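Local coordinates for protein biliverdin reductase (Synechocystis sp., PDB 5B3T) that probably reduces biliverdin, a product of heme breakdown, to bilirubin with NADPH as the hydride donor, at residues A[217-225]-A[236-244]; A[190-199]-A[310-318]. All coordinates share one frame; numbering follows the deposited sequence.

Contact 1: residues A[217-225]-A[236-244]; sequences FRACLATAY and VIYGKGEVF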
loop_
_atom_site.group_PDB
_atom_site.type_symbol
_atom_site.label_atom_id
_atom_site.label_comp_id
_atom_site.label_asym_id
_atom_site.label_seq_id
_atom_site.Cartn_x
_atom_site.Cartn_y
_atom_site.Cartn_z
ATOM N N PHE A 217 16.283 0.631 -13.721
ATOM C CA PHE A 217 16.164 -0.665 -14.364
ATOM C C PHE A 217 15.103 -0.584 -15.452
ATOM O O PHE A 217 14.158 0.206 -15.367
ATOM C CB PHE A 217 15.832 -1.788 -13.365
ATOM C CG PHE A 217 14.557 -1.579 -12.584
ATOM C CD1 PHE A 217 13.355 -2.095 -13.045
ATOM C CD2 PHE A 217 14.569 -0.910 -11.367
ATOM C CE1 PHE A 217 12.181 -1.922 -12.324
ATOM C CE2 PHE A 217 13.396 -0.735 -10.640
ATOM C CZ PHE A 217 12.203 -1.241 -11.119
ATOM N N ARG A 218 15.291 -1.383 -16.497
ATOM C CA ARG A 218 14.307 -1.476 -17.560
ATOM C C ARG A 218 13.369 -2.657 -17.382
ATOM O O ARG A 218 12.343 -2.722 -18.065
ATOM C CB ARG A 218 14.996 -1.566 -18.927
ATOM C CG ARG A 218 15.850 -2.800 -19.132
ATOM C CD ARG A 218 16.526 -2.760 -20.496
ATOM N NE ARG A 218 17.028 -4.071 -20.892
ATOM C CZ ARG A 218 16.353 -4.918 -21.661
ATOM N NH1 ARG A 218 15.155 -4.584 -22.119
ATOM N NH2 ARG A 218 16.876 -6.095 -21.976
ATOM N N ALA A 219 13.701 -3.586 -16.490
ATOM C CA ALA A 219 12.816 -4.684 -16.143
ATOM C C ALA A 219 13.268 -5.256 -14.811
ATOM O O ALA A 219 14.446 -5.168 -14.451
ATOM C CB ALA A 219 12.809 -5.779 -17.219
ATOM N N CYS A 220 12.319 -5.831 -14.079
ATOM C CA CYS A 220 12.628 -6.555 -12.859
ATOM C C CYS A 220 11.707 -7.759 -12.754
ATOM O O CYS A 220 10.556 -7.726 -13.201
ATOM C CB CYS A 220 12.489 -5.672 -11.606
ATOM S SG CYS A 220 10.797 -5.206 -11.172
ATOM N N LEU A 221 12.236 -8.833 -12.177
ATOM C CA LEU A 221 11.452 -10.018 -11.852
ATOM C C LEU A 221 11.825 -10.441 -10.443
ATOM O O LEU A 221 12.972 -10.826 -10.193
ATOM C CB LEU A 221 11.703 -11.157 -12.843
ATOM C CG LEU A 221 11.033 -12.483 -12.469
ATOM C CD1 LEU A 221 9.521 -12.316 -12.358
ATOM C CD2 LEU A 221 11.385 -13.572 -13.469
ATOM N N ALA A 222 10.870 -10.351 -9.524
ATOM C CA ALA A 222 11.096 -10.700 -8.130
ATOM C C ALA A 222 10.114 -11.789 -7.733
ATOM O O ALA A 222 8.909 -11.661 -7.967
ATOM C CB ALA A 222 10.946 -9.479 -7.222
ATOM N N THR A 223 10.635 -12.861 -7.142
ATOM C CA THR A 223 9.844 -14.026 -6.778
ATOM C C THR A 223 10.096 -14.356 -5.317
ATOM O O THR A 223 11.249 -14.393 -4.879
ATOM C CB THR A 223 10.199 -15.231 -7.656
ATOM O OG1 THR A 223 11.609 -15.473 -7.584
ATOM C CG2 THR A 223 9.817 -14.969 -9.103
ATOM N N ALA A 224 9.023 -14.591 -4.567
ATOM C CA ALA A 224 9.117 -14.990 -3.171
ATOM C C ALA A 224 8.236 -16.207 -2.949
ATOM O O ALA A 224 7.059 -16.203 -3.324
ATOM C CB ALA A 224 8.704 -13.852 -2.232
ATOM N N TYR A 225 8.806 -17.246 -2.347
ATOM C CA TYR A 225 8.089 -18.479 -2.049
ATOM C C TYR A 225 8.030 -18.639 -0.537
ATOM O O TYR A 225 9.069 -18.772 0.120
ATOM C CB TYR A 225 8.765 -19.671 -2.729
ATOM C CG TYR A 225 8.917 -19.456 -4.220
ATOM C CD1 TYR A 225 7.809 -19.471 -5.059
ATOM C CD2 TYR A 225 10.160 -19.208 -4.785
ATOM C CE1 TYR A 225 7.937 -19.260 -6.420
ATOM C CE2 TYR A 225 10.299 -18.997 -6.147
ATOM C CZ TYR A 225 9.184 -19.025 -6.958
ATOM O OH TYR A 225 9.314 -18.816 -8.312
ATOM N N VAL A 236 4.606 -15.549 -4.528
ATOM C CA VAL A 236 4.377 -14.118 -4.706
ATOM C C VAL A 236 5.327 -13.624 -5.786
ATOM O O VAL A 236 6.549 -13.656 -5.604
ATOM C CB VAL A 236 4.579 -13.333 -3.399
ATOM C CG1 VAL A 236 4.274 -11.862 -3.610
ATOM C CG2 VAL A 236 3.704 -13.905 -2.294
ATOM N N ILE A 237 4.768 -13.163 -6.903
ATOM C CA ILE A 237 5.526 -12.847 -8.109
ATOM C C ILE A 237 5.277 -11.390 -8.478
ATOM O O ILE A 237 4.124 -10.947 -8.530
ATOM C CB ILE A 237 5.137 -13.770 -9.278
ATOM C CG1 ILE A 237 5.041 -15.225 -8.812
ATOM C CG2 ILE A 237 6.131 -13.637 -10.422
ATOM C CD1 ILE A 237 6.349 -15.806 -8.318
ATOM N N TYR A 238 6.354 -10.653 -8.746
ATOM C CA TYR A 238 6.253 -9.268 -9.194
ATOM C C TYR A 238 7.217 -9.056 -10.348
ATOM O O TYR A 238 8.435 -9.146 -10.165
ATOM C CB TYR A 238 6.554 -8.279 -8.061
ATOM C CG TYR A 238 6.393 -6.825 -8.460
ATOM C CD1 TYR A 238 7.451 -6.108 -9.009
ATOM C CD2 TYR A 238 5.180 -6.170 -8.290
ATOM C CE1 TYR A 238 7.304 -4.781 -9.377
ATOM C CE2 TYR A 238 5.025 -4.845 -8.652
ATOM C CZ TYR A 238 6.090 -4.156 -9.194
ATOM O OH TYR A 238 5.939 -2.837 -9.556
ATOM N N GLY A 239 6.673 -8.765 -11.525
ATOM C CA GLY A 239 7.492 -8.464 -12.681
ATOM C C GLY A 239 6.950 -7.303 -13.488
ATOM O O GLY A 239 5.734 -7.152 -13.626
ATOM N N LYS A 240 7.840 -6.465 -14.013
ATOM C CA LYS A 240 7.432 -5.384 -14.897
ATOM C C LYS A 240 8.625 -4.980 -15.746
ATOM O O LYS A 240 9.779 -5.208 -15.375
ATOM C CB LYS A 240 6.886 -4.178 -14.122
ATOM C CG LYS A 240 7.926 -3.390 -13.339
ATOM C CD LYS A 240 7.278 -2.212 -12.623
ATOM C CE LYS A 240 8.249 -1.527 -11.681
ATOM N NZ LYS A 240 7.554 -0.540 -10.809
ATOM N N GLY A 241 8.334 -4.384 -16.897
ATOM C CA GLY A 241 9.397 -3.889 -17.745
ATOM C C GLY A 241 9.394 -4.412 -19.165
ATOM O O GLY A 241 8.401 -4.971 -19.639
ATOM N N GLU A 242 10.531 -4.250 -19.844
ATOM C CA GLU A 242 10.597 -4.419 -21.289
ATOM C C GLU A 242 10.636 -5.878 -21.732
ATOM O O GLU A 242 10.356 -6.155 -22.904
ATOM C CB GLU A 242 11.821 -3.676 -21.837
ATOM C CG GLU A 242 11.685 -2.158 -21.784
ATOM C CD GLU A 242 12.963 -1.429 -22.158
ATOM O OE1 GLU A 242 13.939 -2.094 -22.569
ATOM O OE2 GLU A 242 12.990 -0.185 -22.044
ATOM N N VAL A 243 10.958 -6.818 -20.837
ATOM C CA VAL A 243 11.140 -8.210 -21.242
ATOM C C VAL A 243 9.864 -9.038 -21.151
ATOM O O VAL A 243 9.866 -10.203 -21.572
ATOM C CB VAL A 243 12.236 -8.902 -20.403
ATOM C CG1 VAL A 243 13.549 -8.146 -20.521
ATOM C CG2 VAL A 243 11.802 -9.019 -18.947
ATOM N N PHE A 244 8.778 -8.482 -20.622
ATOM C CA PHE A 244 7.556 -9.237 -20.374
ATOM C C PHE A 244 6.578 -9.021 -21.522
ATOM O O PHE A 244 6.141 -7.892 -21.767
ATOM C CB PHE A 244 6.927 -8.825 -19.044
ATOM C CG PHE A 244 7.764 -9.177 -17.849
ATOM C CD1 PHE A 244 7.725 -10.454 -17.314
ATOM C CD2 PHE A 244 8.597 -8.237 -17.266
ATOM C CE1 PHE A 244 8.495 -10.786 -16.216
ATOM C CE2 PHE A 244 9.373 -8.564 -16.167
ATOM C CZ PHE A 244 9.320 -9.842 -15.641
#
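Arg218 NH1 meets Glu242 OE1 at 2.8 Å in a salt bridge, on the oxygen's anti side but 22° out of the carboxylate plane. Glu242 N gives a 3.0 Å bond to Arg218 O, and OE2 goes to Ala167 N. An alanine for Arg218 would probably leave Glu242 OE1 without its charged mate, with the carboxylate held chiefly through OE2. Six further backbone bonds, at Cys220-Lys240, Ala222-Tyr238 and Ala224-Val236, zip up this antiparallel hairpin, with Arg218 and Ala219 facing Trp209 in a classic beta bulge. Glycine suits position 241, where phi is positive and a CB would strike Ala219 CA.

On the Cys220 face, Lys240 NZ donates to Tyr238 OH at 3.1 Å and to Thr172 O, with cation-pi contacts to Tyr173 and Phe178. Tyr238 CG, anti to the backbone N (chi1 -177°), puts CE1 at the ring edge 4.0 Å from Cys220 SG; Phe217 turns an edge to Lys240 CE. On the other face, Phe244 CZ meets Leu221 CB at 3.9 Å, and Thr223 CG2 lies alongside Ile237 CD1. Accordingly, a salt bridge closes the end near Gly241, rings and two oxygens gather at the lysine ammonium, and aliphatic branches and the Phe244 ring pack opposite.

Contact 2: residues A[190-199]-A[310-318]; sequences SRFTDLFGTV and ASLYALEVA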
loop_
_atom_site.group_PDB
_atom_site.type_symbol
_atom_site.label_atom_id
_atom_site.label_comp_id
_atom_site.label_asym_id
_atom_site.label_seq_id
_atom_site.Cartn_x
_atom_site.Cartn_y
_atom_site.Cartn_z
ATOM N N SER A 190 0.390 -10.783 3.418
ATOM C CA SER A 190 0.682 -10.887 4.842
ATOM C C SER A 190 -0.480 -10.477 5.734
ATOM O O SER A 190 -0.354 -10.548 6.960
ATOM C CB SER A 190 1.903 -10.032 5.192
ATOM O OG SER A 190 1.562 -8.656 5.206
ATOM N N ARG A 191 -1.605 -10.049 5.161
ATOM C CA ARG A 191 -2.708 -9.502 5.939
ATOM C C ARG A 191 -3.821 -10.518 6.167
ATOM O O ARG A 191 -4.981 -10.139 6.366
ATOM C CB ARG A 191 -3.239 -8.237 5.270
ATOM C CG ARG A 191 -2.207 -7.122 5.282
ATOM C CD ARG A 191 -2.579 -5.959 4.387
ATOM N NE ARG A 191 -1.506 -4.967 4.351
ATOM C CZ ARG A 191 -1.435 -3.913 5.158
ATOM N NH1 ARG A 191 -2.378 -3.709 6.068
ATOM N NH2 ARG A 191 -0.422 -3.064 5.056
ATOM N N PHE A 192 -3.481 -11.808 6.158
ATOM C CA PHE A 192 -4.386 -12.874 6.576
ATOM C C PHE A 192 -3.800 -13.682 7.735
ATOM O O PHE A 192 -4.163 -14.852 7.915
ATOM C CB PHE A 192 -4.714 -13.791 5.392
ATOM C CG PHE A 192 -5.155 -13.058 4.146
ATOM C CD1 PHE A 192 -6.459 -12.609 4.002
ATOM C CD2 PHE A 192 -4.253 -12.820 3.120
ATOM C CE1 PHE A 192 -6.853 -11.940 2.852
ATOM C CE2 PHE A 192 -4.642 -12.149 1.974
ATOM C CZ PHE A 192 -5.942 -11.711 1.840
ATOM N N THR A 193 -2.909 -13.066 8.505
ATOM C CA THR A 193 -2.284 -13.736 9.638
ATOM C C THR A 193 -3.332 -14.353 10.558
ATOM O O THR A 193 -3.080 -15.365 11.212
ATOM C CB THR A 193 -1.406 -12.767 10.453
ATOM O OG1 THR A 193 -0.439 -12.154 9.591
ATOM C CG2 THR A 193 -0.687 -13.509 11.569
ATOM N N ASP A 194 -4.509 -13.737 10.601
ATOM C CA ASP A 194 -5.598 -14.225 11.440
ATOM C C ASP A 194 -5.966 -15.660 11.082
ATOM O O ASP A 194 -6.418 -16.426 11.934
ATOM C CB ASP A 194 -6.823 -13.318 11.306
ATOM C CG ASP A 194 -8.064 -13.920 11.935
ATOM O OD1 ASP A 194 -7.937 -14.585 12.986
ATOM O OD2 ASP A 194 -9.166 -13.729 11.381
ATOM N N LEU A 195 -5.769 -16.018 9.817
ATOM C CA LEU A 195 -6.074 -17.340 9.352
ATOM C C LEU A 195 -4.892 -18.189 8.940
ATOM O O LEU A 195 -4.867 -19.342 9.180
ATOM C CB LEU A 195 -7.013 -17.235 8.166
ATOM C CG LEU A 195 -8.410 -16.644 8.387
ATOM C CD1 LEU A 195 -8.939 -15.835 7.225
ATOM C CD2 LEU A 195 -9.338 -17.805 8.722
ATOM N N PHE A 196 -3.914 -17.594 8.293
ATOM C CA PHE A 196 -2.769 -18.343 7.792
ATOM C C PHE A 196 -1.669 -18.518 8.827
ATOM O O PHE A 196 -0.761 -19.332 8.617
ATOM C CB PHE A 196 -2.180 -17.646 6.560
ATOM C CG PHE A 196 -3.142 -17.525 5.406
ATOM C CD1 PHE A 196 -4.280 -18.315 5.347
ATOM C CD2 PHE A 196 -2.910 -16.619 4.384
ATOM C CE1 PHE A 196 -5.165 -18.208 4.292
ATOM C CE2 PHE A 196 -3.791 -16.509 3.322
ATOM C CZ PHE A 196 -4.922 -17.305 3.278
ATOM N N GLY A 197 -1.730 -17.788 9.938
ATOM C CA GLY A 197 -0.605 -17.721 10.844
ATOM C C GLY A 197 0.467 -16.811 10.276
ATOM O O GLY A 197 0.263 -16.100 9.289
ATOM N N THR A 198 1.634 -16.844 10.907
ATOM C CA THR A 198 2.737 -16.018 10.450
ATOM C C THR A 198 3.581 -16.775 9.426
ATOM O O THR A 198 3.515 -18.000 9.308
ATOM C CB THR A 198 3.597 -15.564 11.633
ATOM O OG1 THR A 198 4.038 -16.711 12.366
ATOM C CG2 THR A 198 2.803 -14.652 12.562
ATOM N N VAL A 199 4.367 -16.019 8.660
ATOM C CA VAL A 199 5.324 -16.619 7.739
ATOM C C VAL A 199 6.395 -17.347 8.542
ATOM O O VAL A 199 6.974 -16.783 9.477
ATOM C CB VAL A 199 5.947 -15.544 6.835
ATOM C CG1 VAL A 199 7.061 -16.145 6.006
ATOM C CG2 VAL A 199 4.893 -14.906 5.934
ATOM N N ALA A 310 -0.713 -4.533 11.603
ATOM C CA ALA A 310 -0.797 -5.208 10.312
ATOM C C ALA A 310 0.245 -4.672 9.336
ATOM O O ALA A 310 0.867 -5.444 8.597
ATOM C CB ALA A 310 -2.202 -5.062 9.731
ATOM N N SER A 311 0.447 -3.352 9.318
ATOM C CA SER A 311 1.465 -2.777 8.445
ATOM C C SER A 311 2.869 -3.054 8.965
ATOM O O SER A 311 3.810 -3.171 8.169
ATOM C CB SER A 311 1.242 -1.274 8.293
ATOM O OG SER A 311 0.010 -1.011 7.646
ATOM N N LEU A 312 3.033 -3.156 10.287
ATOM C CA LEU A 312 4.337 -3.506 10.840
ATOM C C LEU A 312 4.734 -4.924 10.457
ATOM O O LEU A 312 5.908 -5.187 10.168
ATOM C CB LEU A 312 4.337 -3.347 12.359
ATOM C CG LEU A 312 4.503 -1.935 12.920
ATOM C CD1 LEU A 312 4.346 -1.953 14.432
ATOM C CD2 LEU A 312 5.855 -1.358 12.524
ATOM N N TYR A 313 3.776 -5.855 10.448
ATOM C CA TYR A 313 4.118 -7.224 10.080
ATOM C C TYR A 313 4.427 -7.333 8.593
ATOM O O TYR A 313 5.354 -8.050 8.200
ATOM C CB TYR A 313 3.002 -8.195 10.455
ATOM C CG TYR A 313 3.420 -9.619 10.177
ATOM C CD1 TYR A 313 4.536 -10.155 10.805
ATOM C CD2 TYR A 313 2.733 -10.412 9.268
ATOM C CE1 TYR A 313 4.946 -11.443 10.554
ATOM C CE2 TYR A 313 3.139 -11.712 9.008
ATOM C CZ TYR A 313 4.247 -12.218 9.658
ATOM O OH TYR A 313 4.666 -13.504 9.411
ATOM N N ALA A 314 3.650 -6.643 7.753
ATOM C CA ALA A 314 3.963 -6.597 6.329
ATOM C C ALA A 314 5.371 -6.062 6.104
ATOM O O ALA A 314 6.095 -6.537 5.222
ATOM C CB ALA A 314 2.934 -5.739 5.594
ATOM N N LEU A 315 5.776 -5.079 6.911
ATOM C CA LEU A 315 7.138 -4.564 6.847
ATOM C C LEU A 315 8.146 -5.624 7.274
ATOM O O LEU A 315 9.213 -5.756 6.664
ATOM C CB LEU A 315 7.243 -3.311 7.718
ATOM C CG LEU A 315 8.515 -2.465 7.774
ATOM C CD1 LEU A 315 9.142 -2.283 6.397
ATOM C CD2 LEU A 315 8.181 -1.114 8.401
ATOM N N GLU A 316 7.820 -6.398 8.313
ATOM C CA GLU A 316 8.703 -7.485 8.731
ATOM C C GLU A 316 8.865 -8.517 7.623
ATOM O O GLU A 316 9.978 -8.985 7.357
ATOM C CB GLU A 316 8.170 -8.147 10.004
ATOM C CG GLU A 316 8.954 -9.384 10.427
ATOM C CD GLU A 316 8.402 -10.039 11.685
ATOM O OE1 GLU A 316 7.777 -9.334 12.504
ATOM O OE2 GLU A 316 8.593 -11.262 11.852
ATOM N N VAL A 317 7.764 -8.880 6.961
ATOM C CA VAL A 317 7.832 -9.854 5.875
ATOM C C VAL A 317 8.695 -9.326 4.734
ATOM O O VAL A 317 9.456 -10.077 4.113
ATOM C CB VAL A 317 6.415 -10.217 5.396
ATOM C CG1 VAL A 317 6.479 -11.086 4.149
ATOM C CG2 VAL A 317 5.652 -10.926 6.500
ATOM N N ALA A 318 8.594 -8.025 4.445
ATOM C CA ALA A 318 9.403 -7.438 3.380
ATOM C C ALA A 318 10.885 -7.451 3.737
ATOM O O ALA A 318 11.729 -7.759 2.889
ATOM C CB ALA A 318 8.930 -6.015 3.082
HETATM O O HOH W 1 -0.070 -7.888 8.088
#
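Ser190 and Ala314 bring the two backbones within 5.6 Å, CA to CA, where helix 309-325 of the C-terminal alpha/beta domain of this Gfo/Idh/MocA-family enzyme packs against the connection between helix 183-189 and strand 199-210, at one edge of the mixed sheet within this chain. Within that connection Phe192 is the N-cap residue of the short helix 193-196, and its O accepts from both Leu195 N and Phe196 N. Gly197 ends the turn with positive phi, a conformation that favours glycine, and the chain then passes into the strand. A water links the two backbones, donating to Ser190 O at 2.9 Å and to Ala310 O at 2.7 Å, so the last-named carbonyl serves both the water and Ala314 N of its own helix.

Tyr313 is the main side chain of the helix here. With CG anti to the backbone N (chi1 -175°), the ring reaches across to the start of the strand, and its OH accepts from Val199 N at 2.6 Å. The phenol is long enough to supply this backbone N-H with an acceptor, and Val199 N lies at the ring edge, in its plane. Thr193 OG1 lies obliquely to the ring near CD2, and Val317 CG2 rests over one face, toward the rim.

A small residue suits position 314, because Ser190 OG comes within 3.2 Å of Ala314 CB; that hydroxyl is itself bonded to Ser187 O. Arg191, extended from CG to NE, reaches across to the helix at Ala310 and Ser311, where NH2 makes a weak 3.3 Å bond to Ser311 OG at the guanidinium edge. Its stronger polar partner is Ser187 OG, bonded to NE, and Tyr105 adds a cation-pi contact. Valines suit the remaining apolar patch: Val317 CG2 touches both Ser190 CB and Val199 CG2, each at 4.1 Å.

Contacts 1 and 2 belong to the same C-terminal alpha/beta domain, with centres 22 Å apart and nearest atoms about 7 Å apart, so they do not touch. Strand 199-210 relates them: it starts at Val199 in contact 2 and pairs along strand 217-228 of contact 1. Helix 183-189 is a second shared neighbour, touched by Val236 from the hairpin and by Ala314 and Val317 from helix 309-325. Both contacts approach the NADP(+) site, which is empty in this apo chain. The side chain of Lys240 lies about 7 Å from those of Asn84 and Trp171, both NADP(+)-binding residues, whereas the side chain of Ala314 is about 4 Å from that of Tyr105, another residue of that site.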